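Local coordinates for tautomerase (Bordetella trematum, PDB 6VVR), which belongs to the tautomerase superfamily (MIF clan) and assembles as a trimer of subunits with a repeated beta-alpha-beta fold, at residues Lys21-Ala26 with Gln85-Ser90; Val28-Ala33 with Ala77-Ala82; His6-His11 with Tyr45-Val50; Leu2-Ile7 with Leu62-Leu67; Leu81-Ala86 with Val98-Arg103. All coordinates share one frame; numbering follows the deposited sequence.

Contact 1: Lys21-Ala26 with Gln85-Ser90; sequences KALSDA and QAVSAS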
# COMPACT_ATOMS: atom_id res chain seq x y z
N LYS A 21 -10.29 -12.27 11.59
CA LYS A 21 -11.68 -12.17 12.02
C LYS A 21 -11.90 -10.97 12.93
O LYS A 21 -12.90 -10.26 12.80
CB LYS A 21 -12.10 -13.45 12.73
CG LYS A 21 -12.08 -14.67 11.84
CD LYS A 21 -12.66 -15.87 12.58
CE LYS A 21 -12.70 -17.11 11.70
NZ LYS A 21 -13.72 -18.10 12.20
N ALA A 22 -10.97 -10.72 13.86
CA ALA A 22 -11.14 -9.60 14.78
C ALA A 22 -11.07 -8.27 14.04
O ALA A 22 -11.78 -7.32 14.39
CB ALA A 22 -10.10 -9.64 15.89
N LEU A 23 -10.21 -8.17 13.02
CA LEU A 23 -10.15 -6.94 12.25
C LEU A 23 -11.44 -6.72 11.47
O LEU A 23 -11.98 -5.61 11.44
CB LEU A 23 -8.95 -6.97 11.31
CG LEU A 23 -7.58 -6.93 11.98
CD1 LEU A 23 -6.54 -7.05 10.90
CD2 LEU A 23 -7.39 -5.63 12.75
N SER A 24 -11.95 -7.79 10.85
CA SER A 24 -13.18 -7.66 10.08
C SER A 24 -14.33 -7.23 10.98
O SER A 24 -15.04 -6.26 10.68
CB SER A 24 -13.49 -8.98 9.38
OG SER A 24 -14.78 -8.94 8.76
N ASP A 25 -14.51 -7.91 12.11
CA ASP A 25 -15.55 -7.50 13.06
C ASP A 25 -15.33 -6.08 13.57
O ASP A 25 -16.29 -5.34 13.80
CB ASP A 25 -15.61 -8.46 14.25
CG ASP A 25 -16.91 -8.36 15.00
OD1 ASP A 25 -17.99 -8.37 14.36
OD2 ASP A 25 -16.86 -8.22 16.24
N ALA A 26 -14.07 -5.67 13.75
CA ALA A 26 -13.81 -4.31 14.23
C ALA A 26 -14.28 -3.29 13.22
O ALA A 26 -14.78 -2.22 13.59
CB ALA A 26 -12.33 -4.13 14.55
N GLN A 85 -6.99 -1.76 18.83
CA GLN A 85 -7.28 -2.69 19.92
C GLN A 85 -7.45 -4.12 19.41
O GLN A 85 -7.04 -5.07 20.10
CB GLN A 85 -8.53 -2.23 20.69
CG GLN A 85 -8.32 -0.89 21.43
CD GLN A 85 -9.63 -0.24 21.89
OE1 GLN A 85 -10.71 -0.64 21.48
NE2 GLN A 85 -9.52 0.79 22.73
N ALA A 86 -8.01 -4.31 18.21
CA ALA A 86 -8.13 -5.65 17.65
C ALA A 86 -6.76 -6.29 17.43
O ALA A 86 -6.56 -7.47 17.72
CB ALA A 86 -8.92 -5.60 16.34
N VAL A 87 -5.79 -5.51 16.93
CA VAL A 87 -4.44 -6.03 16.75
C VAL A 87 -3.82 -6.36 18.10
O VAL A 87 -3.32 -7.47 18.32
CB VAL A 87 -3.57 -5.04 15.96
CG1 VAL A 87 -2.13 -5.55 15.89
CG2 VAL A 87 -4.12 -4.81 14.57
N SER A 88 -3.82 -5.38 19.01
CA SER A 88 -3.20 -5.59 20.32
C SER A 88 -3.76 -6.82 21.02
O SER A 88 -3.01 -7.63 21.58
CB SER A 88 -3.39 -4.36 21.20
OG SER A 88 -3.09 -3.19 20.48
N ALA A 89 -5.09 -6.99 21.00
CA ALA A 89 -5.69 -8.12 21.69
C ALA A 89 -5.35 -9.44 20.99
O ALA A 89 -4.93 -10.40 21.64
CB ALA A 89 -7.20 -7.94 21.79
N SER A 90 -5.52 -9.49 19.67
CA SER A 90 -5.36 -10.76 18.95
C SER A 90 -3.93 -11.26 19.00
O SER A 90 -3.69 -12.47 19.04
CB SER A 90 -5.80 -10.61 17.49
OG SER A 90 -7.11 -10.11 17.41
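Ala86 sits directly opposite Ala22, the nearest CA pair of segments 21-26 and 85-90, 5.7 Å apart. The methyl of Ala86 points at helix 13-31 and touches three of its residues. Its CB lies 4.2 Å from Ala22 CB. It lies 4.1 Å from Ala26 CB, one helical turn further on. It also meets the end of Leu23, whose CD2 is 3.9 Å from Ala86 CB. Ala22 and Ala26 are one turn apart on one stripe of their helix, so small residues line the contact from both sides.

Val87 comes next and turns more toward the sheet. Its CG2 is 3.8 Å from Leu23 CD2, and the two side chains cross obliquely. Leu23 has CG beside its backbone N (chi1 -68°), which lets the CD2 branch reach Val87 CG2. The segments are parts of helices 13-31 and 73-91, which lie side by side on one face of the four-stranded sheet, as in the tautomerase fold. The axes of segments 21-26 and 85-90 approach to 9.0 Å and run nearly antiparallel, at 155°. On the sheet side, Val87 also packs on Val63 of strand 61-68.

Ser90 lies one turn after Ala86. Its OG donates back to Ala86 O at 2.7 Å. The same carbonyl accepts Ser90 N from the opposite face of its plane, so two donors hold it. With the hydroxyl bound within its own helix, its oxygen rests against helix 13-31, 3.4 Å from Ala22 CB.

Contact 2: Val28-Ala33 with Ala77-Ala82; sequences VQSIGA and AALILA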
# COMPACT_ATOMS: atom_id res chain seq x y z
N VAL A 28 -16.82 -3.74 11.00
CA VAL A 28 -18.28 -3.76 11.05
C VAL A 28 -18.79 -3.02 12.27
O VAL A 28 -19.69 -2.18 12.17
CB VAL A 28 -18.77 -5.22 11.01
CG1 VAL A 28 -20.28 -5.30 11.24
CG2 VAL A 28 -18.37 -5.88 9.69
N GLN A 29 -18.21 -3.29 13.44
CA GLN A 29 -18.77 -2.71 14.67
C GLN A 29 -18.52 -1.21 14.75
O GLN A 29 -19.39 -0.45 15.17
CB GLN A 29 -18.19 -3.42 15.90
CG GLN A 29 -18.74 -4.84 16.13
CD GLN A 29 -20.26 -4.93 15.97
OE1 GLN A 29 -20.75 -5.60 15.06
NE2 GLN A 29 -20.99 -4.26 16.85
N SER A 30 -17.33 -0.76 14.32
CA SER A 30 -16.96 0.62 14.58
C SER A 30 -17.62 1.60 13.62
O SER A 30 -18.01 2.69 14.03
CB SER A 30 -15.44 0.78 14.54
OG SER A 30 -14.94 0.62 13.23
N ILE A 31 -17.77 1.25 12.34
CA ILE A 31 -18.33 2.18 11.36
C ILE A 31 -19.58 1.65 10.67
O ILE A 31 -20.14 2.34 9.82
CB ILE A 31 -17.28 2.60 10.32
CG1 ILE A 31 -16.99 1.46 9.34
CG2 ILE A 31 -16.00 3.08 11.01
CD1 ILE A 31 -16.14 1.87 8.15
N GLY A 32 -20.04 0.45 11.02
CA GLY A 32 -21.27 -0.06 10.43
C GLY A 32 -21.18 -0.39 8.96
O GLY A 32 -22.19 -0.34 8.26
N ALA A 33 -19.98 -0.71 8.46
CA ALA A 33 -19.85 -1.09 7.07
C ALA A 33 -20.53 -2.44 6.84
O ALA A 33 -20.50 -3.31 7.71
CB ALA A 33 -18.37 -1.19 6.68
N ALA A 77 -12.22 8.03 13.84
CA ALA A 77 -11.54 7.84 15.12
C ALA A 77 -11.94 6.51 15.75
O ALA A 77 -11.08 5.77 16.25
CB ALA A 77 -11.85 9.00 16.07
N ALA A 78 -13.23 6.18 15.74
CA ALA A 78 -13.69 4.90 16.26
C ALA A 78 -13.03 3.74 15.52
O ALA A 78 -12.68 2.72 16.13
CB ALA A 78 -15.21 4.80 16.15
N LEU A 79 -12.85 3.89 14.21
CA LEU A 79 -12.27 2.81 13.41
C LEU A 79 -10.80 2.59 13.74
O LEU A 79 -10.36 1.45 13.92
CB LEU A 79 -12.47 3.10 11.91
CG LEU A 79 -11.88 2.15 10.87
CD1 LEU A 79 -12.46 0.74 10.97
CD2 LEU A 79 -12.09 2.72 9.47
N ILE A 80 -10.02 3.68 13.82
CA ILE A 80 -8.60 3.57 14.18
C ILE A 80 -8.46 2.93 15.55
O ILE A 80 -7.63 2.04 15.76
CB ILE A 80 -7.93 4.96 14.16
CG1 ILE A 80 -7.84 5.49 12.72
CG2 ILE A 80 -6.55 4.91 14.82
CD1 ILE A 80 -7.45 6.95 12.64
N LEU A 81 -9.28 3.37 16.50
CA LEU A 81 -9.20 2.84 17.86
C LEU A 81 -9.56 1.36 17.88
O LEU A 81 -8.86 0.56 18.51
CB LEU A 81 -10.13 3.64 18.77
CG LEU A 81 -10.12 3.37 20.28
CD1 LEU A 81 -8.74 3.63 20.87
CD2 LEU A 81 -11.16 4.26 20.96
N ALA A 82 -10.65 0.98 17.20
CA ALA A 82 -11.10 -0.40 17.22
C ALA A 82 -10.11 -1.32 16.52
O ALA A 82 -9.89 -2.46 16.96
CB ALA A 82 -12.49 -0.52 16.59
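Ser30 and Leu79 mark the nearest backbone approach, with CA atoms 5.3 Å apart, where the last turn of helix 13-31 lies against the N-terminal half of helix 73-91. Gly32, two residues after Ser30, has positive phi (68°) and takes the chain out of the helix.

Ser30 contributes the largest share of the contact, and its two side-chain atoms do different things. CB rests on the backbone and on a small side chain: it is 3.7 Å from Ala78 O and 3.8 Å from Ala82 CB. OG lies over the side of Leu79, 3.4 Å from Leu79 CD1. Its first torsion, 69°, sets the oxygen between the backbone N and the carbonyl carbon. The hydroxyl is hydrogen-bonded to Ala26 O, one turn back in its own helix. Its polar need is thus met locally, while the oxygen also packs against carbon.

The same two helices cover one face of the sheet in this tautomerase-type fold, and the segments join them at the surface, near the C-terminal end of helix 13-31. Ala78 CB lies 4.1 Å from Ser30 O.

Ile31 lies toward the sheet and meets Leu79 at a slant. Its branch methyl does the touching: CG2 is 3.6 Å from Leu79 CB. Ile31 also packs on Pro1 and Arg71. Beyond this pair the side chain of Leu79 packs on Leu102 of strand 98-105. Ile80 and Leu81, next on the same helix, face the third subunit, packing on Gly115 and Asn114 of that chain.

Contact 3: His6-His11 with Tyr45-Val50; sequences HIMQGH and YAAADV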
# COMPACT_ATOMS: atom_id res chain seq x y z
N HIS A 6 0.12 -5.89 8.29
CA HIS A 6 1.54 -6.15 8.24
C HIS A 6 2.01 -6.43 9.66
O HIS A 6 1.88 -5.56 10.52
CB HIS A 6 2.27 -4.95 7.63
CG HIS A 6 1.71 -4.53 6.31
ND1 HIS A 6 2.24 -4.94 5.11
CD2 HIS A 6 0.63 -3.77 6.00
CE1 HIS A 6 1.53 -4.44 4.11
NE2 HIS A 6 0.54 -3.73 4.62
N ILE A 7 2.48 -7.65 9.91
CA ILE A 7 2.80 -8.08 11.27
C ILE A 7 4.16 -8.77 11.25
O ILE A 7 4.69 -9.14 10.20
CB ILE A 7 1.74 -9.02 11.87
CG1 ILE A 7 1.64 -10.32 11.08
CG2 ILE A 7 0.38 -8.33 11.93
CD1 ILE A 7 0.75 -11.36 11.74
N MET A 8 4.73 -8.92 12.44
CA MET A 8 6.00 -9.61 12.58
C MET A 8 5.78 -11.11 12.43
O MET A 8 4.73 -11.65 12.81
CB MET A 8 6.63 -9.32 13.94
CG MET A 8 6.82 -7.84 14.25
SD MET A 8 7.67 -7.01 12.90
CE MET A 8 9.27 -7.81 12.92
N GLN A 9 6.77 -11.79 11.85
CA GLN A 9 6.81 -13.24 11.89
C GLN A 9 6.76 -13.73 13.33
O GLN A 9 7.23 -13.06 14.25
CB GLN A 9 8.10 -13.76 11.23
CG GLN A 9 8.13 -13.73 9.72
CD GLN A 9 9.43 -14.29 9.17
OE1 GLN A 9 10.29 -14.75 9.93
NE2 GLN A 9 9.59 -14.23 7.86
N GLY A 10 6.19 -14.91 13.53
CA GLY A 10 6.24 -15.55 14.83
C GLY A 10 4.90 -15.88 15.44
O GLY A 10 4.87 -16.62 16.44
N HIS A 11 3.80 -15.37 14.93
CA HIS A 11 2.49 -15.71 15.47
C HIS A 11 1.97 -16.97 14.79
O HIS A 11 2.33 -17.27 13.65
CB HIS A 11 1.51 -14.55 15.30
CG HIS A 11 1.93 -13.31 16.03
ND1 HIS A 11 1.66 -13.10 17.36
CD2 HIS A 11 2.60 -12.21 15.61
CE1 HIS A 11 2.14 -11.93 17.73
NE2 HIS A 11 2.72 -11.37 16.69
N TYR A 45 6.56 -10.18 8.41
CA TYR A 45 7.90 -9.63 8.19
C TYR A 45 8.89 -10.21 9.19
O TYR A 45 8.62 -10.27 10.39
CB TYR A 45 7.91 -8.11 8.33
CG TYR A 45 7.06 -7.45 7.28
CD1 TYR A 45 5.67 -7.50 7.36
CD2 TYR A 45 7.63 -6.82 6.18
CE1 TYR A 45 4.88 -6.93 6.39
CE2 TYR A 45 6.84 -6.24 5.20
CZ TYR A 45 5.47 -6.30 5.32
OH TYR A 45 4.67 -5.72 4.36
N ALA A 46 10.06 -10.59 8.69
CA ALA A 46 11.17 -10.94 9.56
C ALA A 46 11.67 -9.68 10.28
O ALA A 46 11.57 -8.57 9.75
CB ALA A 46 12.31 -11.57 8.77
N ALA A 47 12.21 -9.87 11.48
CA ALA A 47 12.67 -8.73 12.27
C ALA A 47 13.73 -7.93 11.51
O ALA A 47 13.77 -6.70 11.60
CB ALA A 47 13.22 -9.22 13.61
N ALA A 48 14.59 -8.61 10.75
CA ALA A 48 15.64 -7.92 10.01
C ALA A 48 15.08 -6.99 8.94
O ALA A 48 15.82 -6.13 8.45
CB ALA A 48 16.59 -8.92 9.36
N ASP A 49 13.81 -7.15 8.57
CA ASP A 49 13.22 -6.37 7.48
C ASP A 49 12.36 -5.21 7.97
O ASP A 49 11.62 -4.63 7.17
CB ASP A 49 12.41 -7.29 6.57
CG ASP A 49 13.29 -8.25 5.77
OD1 ASP A 49 14.44 -7.87 5.44
OD2 ASP A 49 12.84 -9.37 5.46
N VAL A 50 12.43 -4.86 9.26
CA VAL A 50 11.69 -3.73 9.80
C VAL A 50 12.63 -2.83 10.59
O VAL A 50 13.62 -3.29 11.17
CB VAL A 50 10.50 -4.17 10.69
CG1 VAL A 50 9.68 -5.26 10.02
CG2 VAL A 50 10.98 -4.61 12.04
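Tyr45 meets strand 2-8 by backbone and by ring. Two backbone bonds form a parallel bridge at Met8. Tyr45 N donates to Ile7 O at 2.8 Å, and Gln9 N donates to Tyr45 O, also at 2.8 Å. The second bond is nearly straight (172°), although Gln9 N stands above the carbonyl plane. The pairing closes the end of the parallel strands 2-8 and 39-45.

A side-chain bond joins the rings. His6 ND1 and Tyr45 OH are 2.7 Å apart, with the hydroxyl at the edge of the imidazole. The rings meet rim to rim, with planes at 46°, so they do not stack.

Apolar contacts come from Met8. Bent at chi2 and chi3, its chain folds back and meets Val50 tip to tip. Its CE is 3.7 Å from Val50 CG2 and 3.6 Å from Ala47 CA.

Gln9 adds van der Waals packing. It stays extended and lays its amide end alongside Ala46, with NE2 3.9 Å from Ala46 CB.

Val50 continues into a beta ladder with a strand of the third subunit, where Tyr45 also packs on Leu42 of that chain. His6 NE2 is bonded to Asn4 OD1, so bonds at both ring nitrogens fix the rotation of the imidazole beside this interface.

Contact 4: Leu2-Ile7 with Leu62-Leu67; sequences LLNVHI and LVNVDL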
# COMPACT_ATOMS: atom_id res chain seq x y z
N LEU A 2 -10.97 -1.89 2.54
CA LEU A 2 -9.99 -2.86 2.10
C LEU A 2 -8.76 -2.72 2.98
O LEU A 2 -8.09 -1.68 2.95
CB LEU A 2 -9.65 -2.66 0.62
CG LEU A 2 -10.90 -2.62 -0.26
CD1 LEU A 2 -10.54 -2.46 -1.71
CD2 LEU A 2 -11.75 -3.87 -0.07
N LEU A 3 -8.47 -3.75 3.76
CA LEU A 3 -7.38 -3.72 4.74
C LEU A 3 -6.21 -4.55 4.24
O LEU A 3 -6.39 -5.68 3.78
CB LEU A 3 -7.84 -4.25 6.09
CG LEU A 3 -8.65 -3.34 7.01
CD1 LEU A 3 -9.98 -2.93 6.39
CD2 LEU A 3 -8.87 -4.02 8.35
N ASN A 4 -5.00 -4.01 4.37
CA ASN A 4 -3.82 -4.83 4.24
C ASN A 4 -3.00 -4.67 5.51
O ASN A 4 -2.74 -3.54 5.95
CB ASN A 4 -3.01 -4.52 2.97
CG ASN A 4 -2.72 -3.06 2.79
OD1 ASN A 4 -1.62 -2.59 3.11
ND2 ASN A 4 -3.68 -2.33 2.24
N VAL A 5 -2.64 -5.80 6.11
CA VAL A 5 -2.16 -5.88 7.47
C VAL A 5 -0.75 -6.45 7.46
O VAL A 5 -0.47 -7.41 6.73
CB VAL A 5 -3.08 -6.75 8.34
CG1 VAL A 5 -2.65 -6.70 9.80
CG2 VAL A 5 -4.51 -6.30 8.16
N HIS A 6 0.12 -5.89 8.29
CA HIS A 6 1.54 -6.15 8.24
C HIS A 6 2.01 -6.43 9.66
O HIS A 6 1.88 -5.56 10.52
CB HIS A 6 2.27 -4.95 7.63
CG HIS A 6 1.71 -4.53 6.31
ND1 HIS A 6 2.24 -4.94 5.11
CD2 HIS A 6 0.63 -3.77 6.00
CE1 HIS A 6 1.53 -4.44 4.11
NE2 HIS A 6 0.54 -3.73 4.62
N ILE A 7 2.48 -7.65 9.91
CA ILE A 7 2.80 -8.08 11.27
C ILE A 7 4.16 -8.77 11.25
O ILE A 7 4.69 -9.14 10.20
CB ILE A 7 1.74 -9.02 11.87
CG1 ILE A 7 1.64 -10.32 11.08
CG2 ILE A 7 0.38 -8.33 11.93
CD1 ILE A 7 0.75 -11.36 11.74
N LEU A 62 1.00 -2.99 11.50
CA LEU A 62 0.49 -1.91 10.68
C LEU A 62 -0.78 -2.36 9.99
O LEU A 62 -0.79 -3.41 9.34
CB LEU A 62 1.53 -1.47 9.65
CG LEU A 62 1.04 -0.41 8.66
CD1 LEU A 62 0.78 0.93 9.37
CD2 LEU A 62 2.04 -0.25 7.52
N VAL A 63 -1.85 -1.58 10.12
CA VAL A 63 -3.10 -1.82 9.41
C VAL A 63 -3.33 -0.64 8.47
O VAL A 63 -3.54 0.49 8.93
CB VAL A 63 -4.30 -2.00 10.36
CG1 VAL A 63 -5.58 -2.32 9.57
CG2 VAL A 63 -4.03 -3.11 11.39
N ASN A 64 -3.28 -0.90 7.16
CA ASN A 64 -3.62 0.09 6.15
C ASN A 64 -5.05 -0.14 5.68
O ASN A 64 -5.40 -1.26 5.30
CB ASN A 64 -2.67 0.00 4.96
CG ASN A 64 -1.25 0.38 5.32
OD1 ASN A 64 -1.02 1.22 6.19
ND2 ASN A 64 -0.29 -0.25 4.65
N VAL A 65 -5.86 0.92 5.68
CA VAL A 65 -7.28 0.85 5.34
C VAL A 65 -7.54 1.79 4.17
O VAL A 65 -7.38 3.01 4.31
CB VAL A 65 -8.18 1.23 6.52
CG1 VAL A 65 -9.65 1.03 6.13
CG2 VAL A 65 -7.81 0.45 7.77
N ASP A 66 -7.93 1.23 3.03
CA ASP A 66 -8.47 2.02 1.93
C ASP A 66 -9.98 1.95 2.04
O ASP A 66 -10.55 0.85 1.97
CB ASP A 66 -7.98 1.51 0.58
CG ASP A 66 -6.49 1.69 0.39
OD1 ASP A 66 -5.96 2.76 0.74
OD2 ASP A 66 -5.83 0.76 -0.09
N LEU A 67 -10.62 3.09 2.26
CA LEU A 67 -12.06 3.10 2.46
C LEU A 67 -12.70 4.27 1.74
O LEU A 67 -12.07 5.30 1.49
CB LEU A 67 -12.43 3.13 3.95
CG LEU A 67 -12.40 4.47 4.68
CD1 LEU A 67 -13.05 4.34 6.06
CD2 LEU A 67 -10.97 4.98 4.80
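The two central strands of the four-stranded mixed sheet meet here. In this tautomerase-type fold, two beta-alpha-beta units lie side by side, and antiparallel strands 2-8 and 61-68 form the seam between them. Leu2, Asn4 and His6 form hydrogen-bonded pairs with Asp66, Asn64 and Leu62. Each pair has two backbone bonds; Leu2 N to Asp66 O, at 2.8 Å and 174°, is almost straight. Leu3 with Val65 and Val5 with Val63 are the non-hydrogen-bonded pairs between them.

Those four apolar residues share one face, which helices 13-31 and 73-91 cover. Leu3 bridges two valines: its CD2 is 3.9 Å from Val63 CG1, and its CG is 4.0 Å from Val65 CG2. Leu3 and Val65 lie side by side, as do Val5 and Val63. Leu23 packs on Val5, and Leu83 on Val65.

The other face is more polar and turns to the other subunits. Asp66 makes salt bridges there with Arg103 of its own chain and with Arg103 of the second subunit. Leu2 packs beside it on Val101 of the second subunit, while Leu62 meets Leu2 of the third.

Asn4 and Asn64 form a polar pair on this face, their amide planes 61° apart. The chi1 of Asn4, 50°, tips its amide toward the neighbouring strand. Asn64 ND2 donates to Asn4 OD1 at 3.1 Å, tilted from the carbonyl plane. A second donor, His6 NE2, reaches the same oxygen at 2.9 Å, in the carbonyl plane and on a lone pair.

Contact 5: Leu81-Ala86 with Val98-Arg103; sequences LALNQA and VRVVLR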
# COMPACT_ATOMS: atom_id res chain seq x y z
N LEU A 81 -9.28 3.37 16.50
CA LEU A 81 -9.20 2.84 17.86
C LEU A 81 -9.56 1.36 17.88
O LEU A 81 -8.86 0.56 18.51
CB LEU A 81 -10.13 3.64 18.77
CG LEU A 81 -10.12 3.37 20.28
CD1 LEU A 81 -8.74 3.63 20.87
CD2 LEU A 81 -11.16 4.26 20.96
N ALA A 82 -10.65 0.98 17.20
CA ALA A 82 -11.10 -0.40 17.22
C ALA A 82 -10.11 -1.32 16.52
O ALA A 82 -9.89 -2.46 16.96
CB ALA A 82 -12.49 -0.52 16.59
N LEU A 83 -9.52 -0.86 15.41
CA LEU A 83 -8.52 -1.68 14.73
C LEU A 83 -7.26 -1.82 15.58
O LEU A 83 -6.71 -2.92 15.70
CB LEU A 83 -8.20 -1.08 13.37
CG LEU A 83 -9.33 -1.19 12.34
CD1 LEU A 83 -9.00 -0.38 11.10
CD2 LEU A 83 -9.61 -2.65 11.99
N ASN A 84 -6.79 -0.72 16.18
CA ASN A 84 -5.62 -0.81 17.05
C ASN A 84 -5.84 -1.83 18.16
O ASN A 84 -5.00 -2.70 18.40
CB ASN A 84 -5.28 0.57 17.63
CG ASN A 84 -3.77 0.74 17.94
OD1 ASN A 84 -3.30 0.37 19.01
ND2 ASN A 84 -3.03 1.31 16.99
N GLN A 85 -6.99 -1.76 18.83
CA GLN A 85 -7.28 -2.69 19.92
C GLN A 85 -7.45 -4.12 19.41
O GLN A 85 -7.04 -5.07 20.10
CB GLN A 85 -8.53 -2.23 20.69
CG GLN A 85 -8.32 -0.89 21.43
CD GLN A 85 -9.63 -0.24 21.89
OE1 GLN A 85 -10.71 -0.64 21.48
NE2 GLN A 85 -9.52 0.79 22.73
N ALA A 86 -8.01 -4.31 18.21
CA ALA A 86 -8.13 -5.65 17.65
C ALA A 86 -6.76 -6.29 17.43
O ALA A 86 -6.56 -7.47 17.72
CB ALA A 86 -8.92 -5.60 16.34
N VAL A 98 1.52 -0.52 17.51
CA VAL A 98 0.60 -0.71 16.40
C VAL A 98 0.33 0.65 15.77
O VAL A 98 0.26 1.65 16.48
CB VAL A 98 -0.71 -1.36 16.88
CG1 VAL A 98 -1.66 -1.61 15.72
CG2 VAL A 98 -0.41 -2.66 17.61
N ARG A 99 0.19 0.68 14.45
CA ARG A 99 -0.23 1.88 13.74
C ARG A 99 -1.35 1.52 12.77
O ARG A 99 -1.36 0.43 12.19
CB ARG A 99 0.93 2.52 12.97
CG ARG A 99 1.99 3.18 13.84
CD ARG A 99 1.41 4.30 14.71
NE ARG A 99 2.45 4.95 15.53
CZ ARG A 99 2.86 4.50 16.72
NH1 ARG A 99 3.81 5.15 17.38
NH2 ARG A 99 2.32 3.40 17.24
N VAL A 100 -2.30 2.45 12.60
CA VAL A 100 -3.40 2.32 11.65
C VAL A 100 -3.39 3.55 10.76
O VAL A 100 -3.30 4.68 11.26
CB VAL A 100 -4.77 2.22 12.36
CG1 VAL A 100 -5.89 2.08 11.32
CG2 VAL A 100 -4.78 1.09 13.36
N VAL A 101 -3.50 3.34 9.45
CA VAL A 101 -3.55 4.42 8.47
C VAL A 101 -4.83 4.28 7.65
O VAL A 101 -5.09 3.20 7.11
CB VAL A 101 -2.33 4.39 7.53
CG1 VAL A 101 -2.42 5.53 6.51
CG2 VAL A 101 -1.04 4.44 8.33
N LEU A 102 -5.61 5.35 7.58
CA LEU A 102 -6.81 5.38 6.76
C LEU A 102 -6.53 6.20 5.52
O LEU A 102 -6.00 7.32 5.62
CB LEU A 102 -8.00 5.97 7.52
CG LEU A 102 -8.32 5.44 8.91
CD1 LEU A 102 -9.57 6.13 9.46
CD2 LEU A 102 -8.50 3.91 8.92
N ARG A 103 -6.87 5.66 4.36
CA ARG A 103 -6.78 6.40 3.10
C ARG A 103 -8.20 6.60 2.59
O ARG A 103 -8.86 5.64 2.18
CB ARG A 103 -5.91 5.66 2.09
CG ARG A 103 -4.58 5.20 2.68
CD ARG A 103 -3.52 5.06 1.61
NE ARG A 103 -2.34 4.38 2.14
CZ ARG A 103 -2.21 3.06 2.22
NH1 ARG A 103 -1.09 2.54 2.70
NH2 ARG A 103 -3.19 2.26 1.80
O HOH W 1 -2.79 3.64 15.35
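Asn84 and Val98 slide past each other in opposite directions, so the amide lies along the valine. Asn84 ND2 is 3.5 Å from Val98 CG1, and Asn84 OD1 is 3.8 Å from Val98 CB. The torsion of Asn84 (chi1 -151°) swings CG away from its backbone N and brings the amide to the strand. There ND2 makes a weak hydrogen bond of 3.3 Å to Val98 O. The same NH2 group and Val100 N both donate, weakly, to one water that bridges helix and strand.

Helix 73-91 and strand 98-105 are the last two elements of a beta-alpha-beta unit that starts with strand 61-68. The segment axes approach to 8.2 Å and run at 146°.

Leu83 and Val100 cross at about a right angle. Leu83 CD1 touches Val100 CG1 at 4.0 Å, and the leucine goes on to pack on Val65 and Leu23. The other valine branch, Val100 CG2, packs against the helix backbone, 3.9 Å from Asn84 N.

Arg99 points away from the helix, but its guanidinium curls back. Arg99 NH2 donates to Val98 O at 2.8 Å, from above the carbonyl plane, and also bonds to Lys96 O.

Overall arrangement
Contacts 1 and 2 lie along the same pair of helices, 13-31 and 73-91, with centres about 11 Å apart. Contact 4 pairs the central strands 2-8 and 61-68, its centre about 3 Å from the centre of the chain. Contacts 4 and 5 have their centres about 8 Å apart. Contact 5 shares helix 73-91 with contacts 1 and 2; its strand 98-105 borders strand 61-68. Contact 3 continues strand 2-8 to the far end, its centre about 26 Å from that of contact 2. Along the chain, contacts 1 and 2 each alternate with contact 4, while contact 5 follows it. Helices and strands from both halves are thus locked into one layered subunit, and each contact includes residues that reach another subunit.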